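Local coordinates for protein endoglucanase FnCel5A (Fervidobacterium nodosum, PDB 3NCO) that probably hydrolyses internal beta-1,4-glucosidic bonds of cellulose, as a glycoside hydrolase family 5 endoglucanase built on a TIM barrel, at residues Asp9-Ser12 with Ala13-Tyr16; Arg280-Ala283 with Glu284-Phe288; Pro61-Trp64 with Ser65-Ile68. All coordinates share one frame; numbering follows the deposited sequence.

In the fold
Each of the three contacts is local, made within one continuous run of chain, and they follow one another in series without crossing or nesting. Interaction 1 comes first, at the start of helix 12-20, which leads into the first barrel strand, 22-25. Interaction 3 follows directly after the second strand, 57-60, and turns the chain as it sets out toward helix 78-93. Interaction 2 comes last, ending helix 269-285 and delivering the chain to the eighth strand, 289-292. Interactions 1 and 2 are about 6 Å apart at their nearest atoms; interactions 2 and 3 lie on opposite sides of the chain's centre, about 32 Å apart between centres.

Interaction 1 (Asp9-Ser12 with Ala13-Tyr16); sequences DKSS and AFEY
S11 meets A13, F14 and E15 at the N-cap of helix 12-20, the helix that precedes the first strand of the barrel, with S11 in the cap position. The close-packed part is the first turn itself. E15 N donates to S11 O over 3.1 Å, in the plane of that carbonyl, and Y16 N reaches S12 O at 2.9 Å in a straighter bond, N-H...O 165°. With chi1 at 157°, S11 OG sits opposite its own backbone nitrogen and comes to the edge of the F14 ring, 3.1 Å from F14 CD2. Water 1 bridges the same hydroxyl to the first turn: it lies 3.1 Å from S11 OG and accepts from A13 N at 2.9 Å. A13 is the buried residue here; its methyl packs on P255, and F14 touches the same proline.

The solvent side, where K10 and E15 meet, is looser. K10 CD comes within 3.4 Å of E15 OE2, while the charged ends remain apart, with K10 NZ 4.8 Å from E15 OE2; any attraction between them is probably modest. Y16 returns to the held side: its OH hydrogen-bonds D135 and its ring touches I173. Nearer the backbone that ring turns an edge to S12, and the S12 hydroxyl OG lies close to the ring plane, 3.2 Å from Y16 CE1.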
ATOM      1  N   ASP A   9      16.190  -7.523 -23.787  1.00 38.94           N
ATOM      2  CA  ASP A   9      15.277  -6.423 -23.543  1.00 38.72           C
ATOM      3  C   ASP A   9      14.099  -6.967 -22.718  1.00 38.50           C
ATOM      4  O   ASP A   9      13.599  -8.068 -22.999  1.00 39.69           O
ATOM      5  CB  ASP A   9      14.792  -5.881 -24.893  1.00 38.97           C
ATOM      6  CG  ASP A   9      13.836  -4.721 -24.749  1.00 38.56           C
ATOM      7  OD1 ASP A   9      14.059  -3.861 -23.854  1.00 38.07           O
ATOM      8  OD2 ASP A   9      12.862  -4.669 -25.532  1.00 38.58           O
ATOM      9  N   LYS A  10      13.694  -6.186 -21.709  1.00 37.12           N
ATOM     10  CA  LYS A  10      12.704  -6.516 -20.670  1.00 36.27           C
ATOM     11  C   LYS A  10      12.061  -5.159 -20.329  1.00 34.58           C
ATOM     12  O   LYS A  10      12.738  -4.134 -20.384  1.00 33.92           O
ATOM     13  CB  LYS A  10      13.453  -6.971 -19.427  1.00 36.17           C
ATOM     14  CG  LYS A  10      13.034  -8.279 -18.862  1.00 38.35           C
ATOM     15  CD  LYS A  10      14.070  -8.801 -17.912  1.00 39.83           C
ATOM     16  CE  LYS A  10      14.940  -9.859 -18.563  1.00 42.55           C
ATOM     17  NZ  LYS A  10      15.415 -10.843 -17.555  1.00 44.53           N
ATOM     18  N   SER A  11      10.778  -5.140 -19.961  1.00 32.35           N
ATOM     19  CA  SER A  11      10.156  -3.899 -19.521  1.00 29.77           C
ATOM     20  C   SER A  11      10.674  -3.424 -18.139  1.00 28.30           C
ATOM     21  O   SER A  11      10.652  -4.170 -17.154  1.00 26.58           O
ATOM     22  CB  SER A  11       8.621  -4.018 -19.505  1.00 30.52           C
ATOM     23  OG  SER A  11       8.103  -3.046 -18.603  1.00 33.88           O
ATOM     24  N   SER A  12      11.118  -2.171 -18.087  1.00 25.93           N
ATOM     25  CA  SER A  12      11.673  -1.603 -16.864  1.00 25.38           C
ATOM     26  C   SER A  12      10.680  -1.655 -15.713  1.00 23.48           C
ATOM     27  O   SER A  12      11.047  -2.033 -14.590  1.00 23.37           O
ATOM     28  CB  SER A  12      12.092  -0.154 -17.103  1.00 26.39           C
ATOM     29  OG  SER A  12      12.781   0.353 -15.978  1.00 32.46           O
ATOM     30  N   ALA A  13       9.423  -1.265 -15.967  1.00 20.46           N
ATOM     31  CA  ALA A  13       8.431  -1.252 -14.865  1.00 19.36           C
ATOM     32  C   ALA A  13       8.252  -2.641 -14.254  1.00 18.80           C
ATOM     33  O   ALA A  13       8.065  -2.798 -13.011  1.00 18.55           O
ATOM     34  CB  ALA A  13       7.118  -0.741 -15.335  1.00 20.68           C
ATOM     35  N   PHE A  14       8.263  -3.658 -15.116  1.00 18.69           N
ATOM     36  CA  PHE A  14       8.105  -5.014 -14.618  1.00 18.50           C
ATOM     37  C   PHE A  14       9.279  -5.430 -13.784  1.00 19.91           C
ATOM     38  O   PHE A  14       9.103  -6.137 -12.805  1.00 20.10           O
ATOM     39  CB  PHE A  14       7.834  -5.995 -15.773  1.00 18.71           C
ATOM     40  CG  PHE A  14       6.409  -5.915 -16.302  1.00 18.66           C
ATOM     41  CD1 PHE A  14       5.439  -6.851 -15.896  1.00 19.32           C
ATOM     42  CD2 PHE A  14       6.037  -4.891 -17.152  1.00 19.27           C
ATOM     43  CE1 PHE A  14       4.108  -6.766 -16.353  1.00 19.83           C
ATOM     44  CE2 PHE A  14       4.671  -4.809 -17.623  1.00 19.84           C
ATOM     45  CZ  PHE A  14       3.736  -5.719 -17.219  1.00 19.08           C
ATOM     46  N   GLU A  15      10.475  -4.966 -14.146  1.00 19.75           N
ATOM     47  CA  GLU A  15      11.641  -5.267 -13.338  1.00 21.17           C
ATOM     48  C   GLU A  15      11.640  -4.529 -11.990  1.00 20.56           C
ATOM     49  O   GLU A  15      12.058  -5.101 -10.951  1.00 20.22           O
ATOM     50  CB  GLU A  15      12.907  -4.998 -14.133  1.00 22.57           C
ATOM     51  CG  GLU A  15      13.109  -6.024 -15.272  1.00 26.68           C
ATOM     52  CD  GLU A  15      13.059  -7.526 -14.801  1.00 35.50           C
ATOM     53  OE1 GLU A  15      13.960  -7.944 -14.014  1.00 36.40           O
ATOM     54  OE2 GLU A  15      12.103  -8.271 -15.228  1.00 39.60           O
ATOM     55  N   TYR A  16      11.218  -3.257 -12.014  1.00 19.54           N
ATOM     56  CA  TYR A  16      11.097  -2.508 -10.747  1.00 19.11           C
ATOM     57  C   TYR A  16      10.017  -3.139  -9.879  1.00 19.49           C
ATOM     58  O   TYR A  16      10.137  -3.184  -8.643  1.00 19.02           O
ATOM     59  CB  TYR A  16      10.824  -1.011 -10.982  1.00 20.12           C
ATOM     60  CG  TYR A  16      12.055  -0.216 -11.300  1.00 21.51           C
ATOM     61  CD1 TYR A  16      12.381   0.095 -12.614  1.00 25.81           C
ATOM     62  CD2 TYR A  16      12.886   0.216 -10.298  1.00 21.25           C
ATOM     63  CE1 TYR A  16      13.553   0.797 -12.916  1.00 24.34           C
ATOM     64  CE2 TYR A  16      14.070   0.941 -10.576  1.00 21.38           C
ATOM     65  CZ  TYR A  16      14.380   1.239 -11.882  1.00 26.07           C
ATOM     66  OH  TYR A  16      15.542   1.934 -12.195  1.00 27.74           O
TER
HETATM   67  O   HOH W   1       8.693   0.000 -18.472  1.00 30.92           O

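Interaction 2 (Arg280-Ala283 with Glu284-Phe288)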
ATOM      1  N   ARG A 280      -0.617 -15.094  -0.489  1.00 19.36           N
ATOM      2  CA  ARG A 280       0.776 -14.932  -0.922  1.00 19.46           C
ATOM      3  C   ARG A 280       1.134 -15.850  -2.129  1.00 19.48           C
ATOM      4  O   ARG A 280       1.711 -15.406  -3.113  1.00 19.32           O
ATOM      5  CB  ARG A 280       1.764 -15.172   0.219  1.00 20.90           C
ATOM      6  CG  ARG A 280       3.202 -15.097  -0.322  1.00 24.59           C
ATOM      7  CD  ARG A 280       4.237 -15.566   0.676  1.00 24.16           C
ATOM      8  NE  ARG A 280       4.010 -16.934   1.124  1.00 34.18           N
ATOM      9  CZ  ARG A 280       4.399 -17.992   0.457  1.00 33.71           C
ATOM     10  NH1 ARG A 280       4.191 -19.213   0.930  1.00 35.24           N
ATOM     11  NH2 ARG A 280       5.039 -17.824  -0.682  1.00 39.47           N
ATOM     12  N   ARG A 281       0.801 -17.144  -2.035  1.00 19.02           N
ATOM     13  CA  ARG A 281       1.130 -18.081  -3.121  1.00 20.57           C
ATOM     14  C   ARG A 281       0.445 -17.707  -4.421  1.00 20.17           C
ATOM     15  O   ARG A 281       1.038 -17.868  -5.493  1.00 21.62           O
ATOM     16  CB  ARG A 281       0.667 -19.489  -2.755  1.00 22.01           C
ATOM     17  CG  ARG A 281       1.441 -20.100  -1.599  1.00 25.26           C
ATOM     18  CD  ARG A 281       1.059 -21.616  -1.368  1.00 28.48           C
ATOM     19  NE  ARG A 281      -0.373 -21.919  -1.624  1.00 42.03           N
ATOM     20  CZ  ARG A 281      -1.272 -22.391  -0.727  1.00 44.64           C
ATOM     21  NH1 ARG A 281      -0.938 -22.629   0.537  1.00 44.88           N
ATOM     22  NH2 ARG A 281      -2.536 -22.624  -1.105  1.00 42.02           N
ATOM     23  N   ILE A 282      -0.811 -17.265  -4.346  1.00 19.67           N
ATOM     24  CA  ILE A 282      -1.559 -16.949  -5.568  1.00 20.01           C
ATOM     25  C   ILE A 282      -1.069 -15.623  -6.176  1.00 20.38           C
ATOM     26  O   ILE A 282      -0.976 -15.492  -7.408  1.00 20.17           O
ATOM     27  CB  ILE A 282      -3.084 -16.948  -5.324  1.00 21.19           C
ATOM     28  CG1 ILE A 282      -3.540 -18.385  -4.984  1.00 21.01           C
ATOM     29  CG2 ILE A 282      -3.861 -16.354  -6.537  1.00 21.71           C
ATOM     30  CD1 ILE A 282      -5.031 -18.518  -4.599  1.00 23.44           C
ATOM     31  N   ALA A 283      -0.691 -14.673  -5.323  1.00 19.40           N
ATOM     32  CA  ALA A 283      -0.044 -13.461  -5.853  1.00 18.40           C
ATOM     33  C   ALA A 283       1.274 -13.846  -6.549  1.00 19.76           C
ATOM     34  O   ALA A 283       1.564 -13.347  -7.633  1.00 19.79           O
ATOM     35  CB  ALA A 283       0.208 -12.405  -4.720  1.00 18.13           C
ATOM     36  N   GLU A 284       2.037 -14.786  -5.968  1.00 19.75           N
ATOM     37  CA  GLU A 284       3.308 -15.169  -6.595  1.00 20.47           C
ATOM     38  C   GLU A 284       3.026 -15.817  -7.958  1.00 22.42           C
ATOM     39  O   GLU A 284       3.745 -15.535  -8.955  1.00 23.01           O
ATOM     40  CB  GLU A 284       4.094 -16.151  -5.700  1.00 20.62           C
ATOM     41  CG  GLU A 284       4.770 -15.475  -4.528  1.00 20.40           C
ATOM     42  CD  GLU A 284       5.193 -16.504  -3.455  1.00 26.21           C
ATOM     43  OE1 GLU A 284       5.043 -17.735  -3.714  1.00 29.75           O
ATOM     44  OE2 GLU A 284       5.660 -16.084  -2.356  1.00 23.62           O
ATOM     45  N   GLU A 285       1.983 -16.659  -8.007  1.00 22.42           N
ATOM     46  CA  GLU A 285       1.668 -17.415  -9.212  1.00 24.78           C
ATOM     47  C   GLU A 285       1.322 -16.487 -10.372  1.00 22.50           C
ATOM     48  O   GLU A 285       1.663 -16.771 -11.535  1.00 22.10           O
ATOM     49  CB  GLU A 285       0.553 -18.430  -8.923  1.00 24.95           C
ATOM     50  CG  GLU A 285      -0.150 -19.026 -10.131  1.00 29.72           C
ATOM     51  CD  GLU A 285      -1.523 -19.645  -9.765  1.00 32.54           C
ATOM     52  OE1 GLU A 285      -1.783 -19.860  -8.531  1.00 37.42           O
ATOM     53  OE2 GLU A 285      -2.320 -19.938 -10.722  1.00 39.77           O
ATOM     54  N   PHE A 286       0.671 -15.354 -10.060  1.00 20.37           N
ATOM     55  CA  PHE A 286       0.365 -14.392 -11.102  1.00 19.35           C
ATOM     56  C   PHE A 286       1.423 -13.316 -11.309  1.00 20.14           C
ATOM     57  O   PHE A 286       1.202 -12.378 -12.090  1.00 20.58           O
ATOM     58  CB  PHE A 286      -1.042 -13.781 -10.880  1.00 19.51           C
ATOM     59  CG  PHE A 286      -2.142 -14.780 -11.108  1.00 20.36           C
ATOM     60  CD1 PHE A 286      -2.429 -15.214 -12.403  1.00 22.33           C
ATOM     61  CD2 PHE A 286      -2.816 -15.378 -10.055  1.00 19.93           C
ATOM     62  CE1 PHE A 286      -3.407 -16.158 -12.633  1.00 22.99           C
ATOM     63  CE2 PHE A 286      -3.813 -16.336 -10.296  1.00 21.27           C
ATOM     64  CZ  PHE A 286      -4.068 -16.745 -11.572  1.00 22.49           C
ATOM     65  N   GLY A 287       2.576 -13.407 -10.628  1.00 18.86           N
ATOM     66  CA  GLY A 287       3.633 -12.432 -10.887  1.00 18.97           C
ATOM     67  C   GLY A 287       3.379 -11.073 -10.247  1.00 18.50           C
ATOM     68  O   GLY A 287       3.948 -10.042 -10.653  1.00 19.66           O
ATOM     69  N   PHE A 288       2.528 -11.065  -9.219  1.00 19.06           N
ATOM     70  CA  PHE A 288       2.260  -9.831  -8.468  1.00 17.65           C
ATOM     71  C   PHE A 288       3.292  -9.661  -7.351  1.00 17.83           C
ATOM     72  O   PHE A 288       3.579 -10.594  -6.615  1.00 19.22           O
ATOM     73  CB  PHE A 288       0.883  -9.860  -7.792  1.00 18.11           C
ATOM     74  CG  PHE A 288      -0.281 -10.047  -8.736  1.00 16.13           C
ATOM     75  CD1 PHE A 288      -0.151  -9.852 -10.105  1.00 18.60           C
ATOM     76  CD2 PHE A 288      -1.554 -10.386  -8.218  1.00 17.72           C
ATOM     77  CE1 PHE A 288      -1.246 -10.044 -10.933  1.00 17.80           C
ATOM     78  CE2 PHE A 288      -2.689 -10.549  -9.042  1.00 18.59           C
ATOM     79  CZ  PHE A 288      -2.518 -10.356 -10.421  1.00 18.35           C
TER
HETATM   80  O   HOH W   2       5.777 -19.774  -2.189  1.00 35.28           O
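A Schellman motif ends helix 269-285, and the bond from F288 N to A283 O, 2.9 Å long, closes it. Inside the turn G287 N bonds to E284 O. G287 is the C-prime residue, and its positive phi reverses the backbone and lets the chain leave the helix. A283 O also receives a weak bond from F286 N, whose better partner is I282 O. Beside this backbone closure the A283 and F288 CB atoms sit 4.0 Å apart, and F286 CB rests on one face of the F288 ring, out near its edge.

This turn belongs to the last beta-alpha-beta unit of the TIM barrel, in which helix 269-285 joins strand 256-261 to strand 289-292. I282 and F286 run alongside each other in the same direction: I282 CG2 lies in the plane of the F286 ring, at its edge, 3.8 Å from F286 CE2. Helix 232-252 packs alongside, with F242 against I282 and A283 and S246 against F286.

One turn back, R280 and E284 form a salt bridge. The arginine bends at chi3, bringing its outer nitrogen round to the carboxylate, and R280 NH2 donates to E284 OE2 at a very short 2.5 Å. The bond is not straight, N-H...O 142°, and the guanidinium and carboxylate planes stand 52° apart. Water 2 completes a small ring, accepting from R280 NH2 and donating to E284 OE1, with 2.6 Å from the water to E284 OE1. Both partners have further ties: H22 bonds E284 OE2, and R280 NE is held by the S316 carbonyl.

Interaction 3 (Pro61-Trp64 with Ser65-Ile68); sequences PIRW and SAHI
R63 and H67 meet at the R63 carbonyl, where the imidazole comes in edge-on. With H67 CG lying beside its own backbone nitrogen, chi1 -61°, the ring is swung back over the turn, and H67 ND1 donates to R63 O at 3.3 Å, the oxygen 19° out of the ring plane. A66 N donates to R63 O at 3.0 Å from the opposite face of the carbonyl. The imidazole also stacks with F80.

The turn follows strand 57-60 of the TIM barrel, where R63 is the centre of an inverse gamma turn and a short 3-10 segment carries the chain round. H67 N bonds to W64 O at 3.0 Å, following A66 N to R63 O round the 3-10 turn. R63 CG lies opposite the backbone N (chi1 -176°), and the chain then bends at chi3. Its aliphatic part lies along the turn, R63 CD 3.4 Å from A66 CB and R63 CG 3.7 Å from S65 OG, while its NE bonds to the E31 carbonyl. The buried W64 indole touches helices 78-93 and 112-130 and stands about perpendicular to the F80 ring, with I62 CG2 over one face, 3.4 Å above the W64 ring plane.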
ATOM      1  N   PRO A  61       2.504   4.396   4.675  1.00 15.01           N
ATOM      2  CA  PRO A  61       1.323   5.251   4.671  1.00 15.02           C
ATOM      3  C   PRO A  61       1.668   6.618   5.327  1.00 15.30           C
ATOM      4  O   PRO A  61       2.290   6.648   6.391  1.00 15.29           O
ATOM      5  CB  PRO A  61       0.316   4.429   5.491  1.00 14.09           C
ATOM      6  CG  PRO A  61       0.782   2.888   5.290  1.00 13.37           C
ATOM      7  CD  PRO A  61       2.295   3.082   5.353  1.00 14.87           C
ATOM      8  N   ILE A  62       1.314   7.714   4.643  1.00 15.59           N
ATOM      9  CA  ILE A  62       1.605   9.072   5.145  1.00 16.24           C
ATOM     10  C   ILE A  62       0.429  10.049   4.965  1.00 17.17           C
ATOM     11  O   ILE A  62      -0.024  10.253   3.853  1.00 16.49           O
ATOM     12  CB  ILE A  62       2.877   9.659   4.430  1.00 16.23           C
ATOM     13  CG1 ILE A  62       4.048   8.669   4.512  1.00 19.14           C
ATOM     14  CG2 ILE A  62       3.220  11.062   4.945  1.00 16.83           C
ATOM     15  CD1 ILE A  62       5.287   9.071   3.648  1.00 18.14           C
ATOM     16  N   ARG A  63      -0.040  10.668   6.058  1.00 16.09           N
ATOM     17  CA  ARG A  63      -1.189  11.578   5.976  1.00 16.45           C
ATOM     18  C   ARG A  63      -0.601  13.005   5.809  1.00 16.43           C
ATOM     19  O   ARG A  63      -0.629  13.837   6.713  1.00 15.77           O
ATOM     20  CB  ARG A  63      -2.095  11.464   7.193  1.00 16.35           C
ATOM     21  CG  ARG A  63      -3.354  12.348   7.060  1.00 16.93           C
ATOM     22  CD  ARG A  63      -4.028  12.522   8.368  1.00 20.43           C
ATOM     23  NE  ARG A  63      -4.423  11.236   8.937  1.00 18.01           N
ATOM     24  CZ  ARG A  63      -5.516  11.091   9.705  1.00 20.86           C
ATOM     25  NH1 ARG A  63      -6.318  12.143   9.949  1.00 23.24           N
ATOM     26  NH2 ARG A  63      -5.811   9.899  10.207  1.00 20.27           N
ATOM     27  N   TRP A  64      -0.084  13.274   4.626  1.00 15.58           N
ATOM     28  CA  TRP A  64       0.446  14.568   4.313  1.00 15.54           C
ATOM     29  C   TRP A  64      -0.563  15.655   4.591  1.00 15.91           C
ATOM     30  O   TRP A  64      -0.220  16.776   4.922  1.00 17.46           O
ATOM     31  CB  TRP A  64       0.878  14.621   2.850  1.00 16.88           C
ATOM     32  CG  TRP A  64       2.007  13.725   2.484  1.00 14.75           C
ATOM     33  CD1 TRP A  64       1.908  12.538   1.766  1.00 16.81           C
ATOM     34  CD2 TRP A  64       3.422  13.926   2.732  1.00 17.89           C
ATOM     35  NE1 TRP A  64       3.165  12.007   1.568  1.00 14.75           N
ATOM     36  CE2 TRP A  64       4.103  12.823   2.164  1.00 15.46           C
ATOM     37  CE3 TRP A  64       4.183  14.942   3.356  1.00 17.89           C
ATOM     38  CZ2 TRP A  64       5.488  12.687   2.223  1.00 16.65           C
ATOM     39  CZ3 TRP A  64       5.567  14.787   3.445  1.00 17.46           C
ATOM     40  CH2 TRP A  64       6.208  13.676   2.849  1.00 17.54           C
ATOM     41  N   SER A  65      -1.823  15.339   4.393  1.00 15.99           N
ATOM     42  CA  SER A  65      -2.801  16.408   4.473  1.00 16.60           C
ATOM     43  C   SER A  65      -2.987  16.960   5.884  1.00 18.13           C
ATOM     44  O   SER A  65      -3.641  18.034   6.036  1.00 19.53           O
ATOM     45  CB  SER A  65      -4.151  15.901   3.920  1.00 16.42           C
ATOM     46  OG  SER A  65      -4.699  14.814   4.657  1.00 18.09           O
ATOM     47  N   ALA A  66      -2.454  16.229   6.883  1.00 17.56           N
ATOM     48  CA  ALA A  66      -2.508  16.685   8.295  1.00 18.83           C
ATOM     49  C   ALA A  66      -1.325  17.602   8.677  1.00 19.01           C
ATOM     50  O   ALA A  66      -1.171  17.970   9.869  1.00 20.52           O
ATOM     51  CB  ALA A  66      -2.578  15.495   9.220  1.00 18.83           C
ATOM     52  N   HIS A  67      -0.516  18.009   7.689  1.00 18.85           N
ATOM     53  CA  HIS A  67       0.745  18.691   7.992  1.00 19.10           C
ATOM     54  C   HIS A  67       1.066  19.705   6.920  1.00 19.52           C
ATOM     55  O   HIS A  67       2.214  19.815   6.477  1.00 19.97           O
ATOM     56  CB  HIS A  67       1.875  17.662   8.078  1.00 19.07           C
ATOM     57  CG  HIS A  67       1.670  16.641   9.157  1.00 19.32           C
ATOM     58  ND1 HIS A  67       1.230  15.355   8.933  1.00 20.73           N
ATOM     59  CD2 HIS A  67       1.855  16.743  10.493  1.00 18.25           C
ATOM     60  CE1 HIS A  67       1.152  14.701  10.082  1.00 16.36           C
ATOM     61  NE2 HIS A  67       1.519  15.529  11.045  1.00 23.76           N
ATOM     62  N   ILE A  68       0.044  20.437   6.483  1.00 19.57           N
ATOM     63  CA  ILE A  68       0.257  21.466   5.470  1.00 20.44           C
ATOM     64  C   ILE A  68      -0.384  22.748   5.911  1.00 22.76           C
ATOM     65  O   ILE A  68      -1.303  22.723   6.742  1.00 22.37           O
ATOM     66  CB  ILE A  68      -0.405  21.102   4.105  1.00 20.06           C
ATOM     67  CG1 ILE A  68      -1.860  20.606   4.299  1.00 19.72           C
ATOM     68  CG2 ILE A  68       0.419  20.055   3.359  1.00 18.45           C
ATOM     69  CD1 ILE A  68      -2.669  20.459   2.969  1.00 19.82           C
TER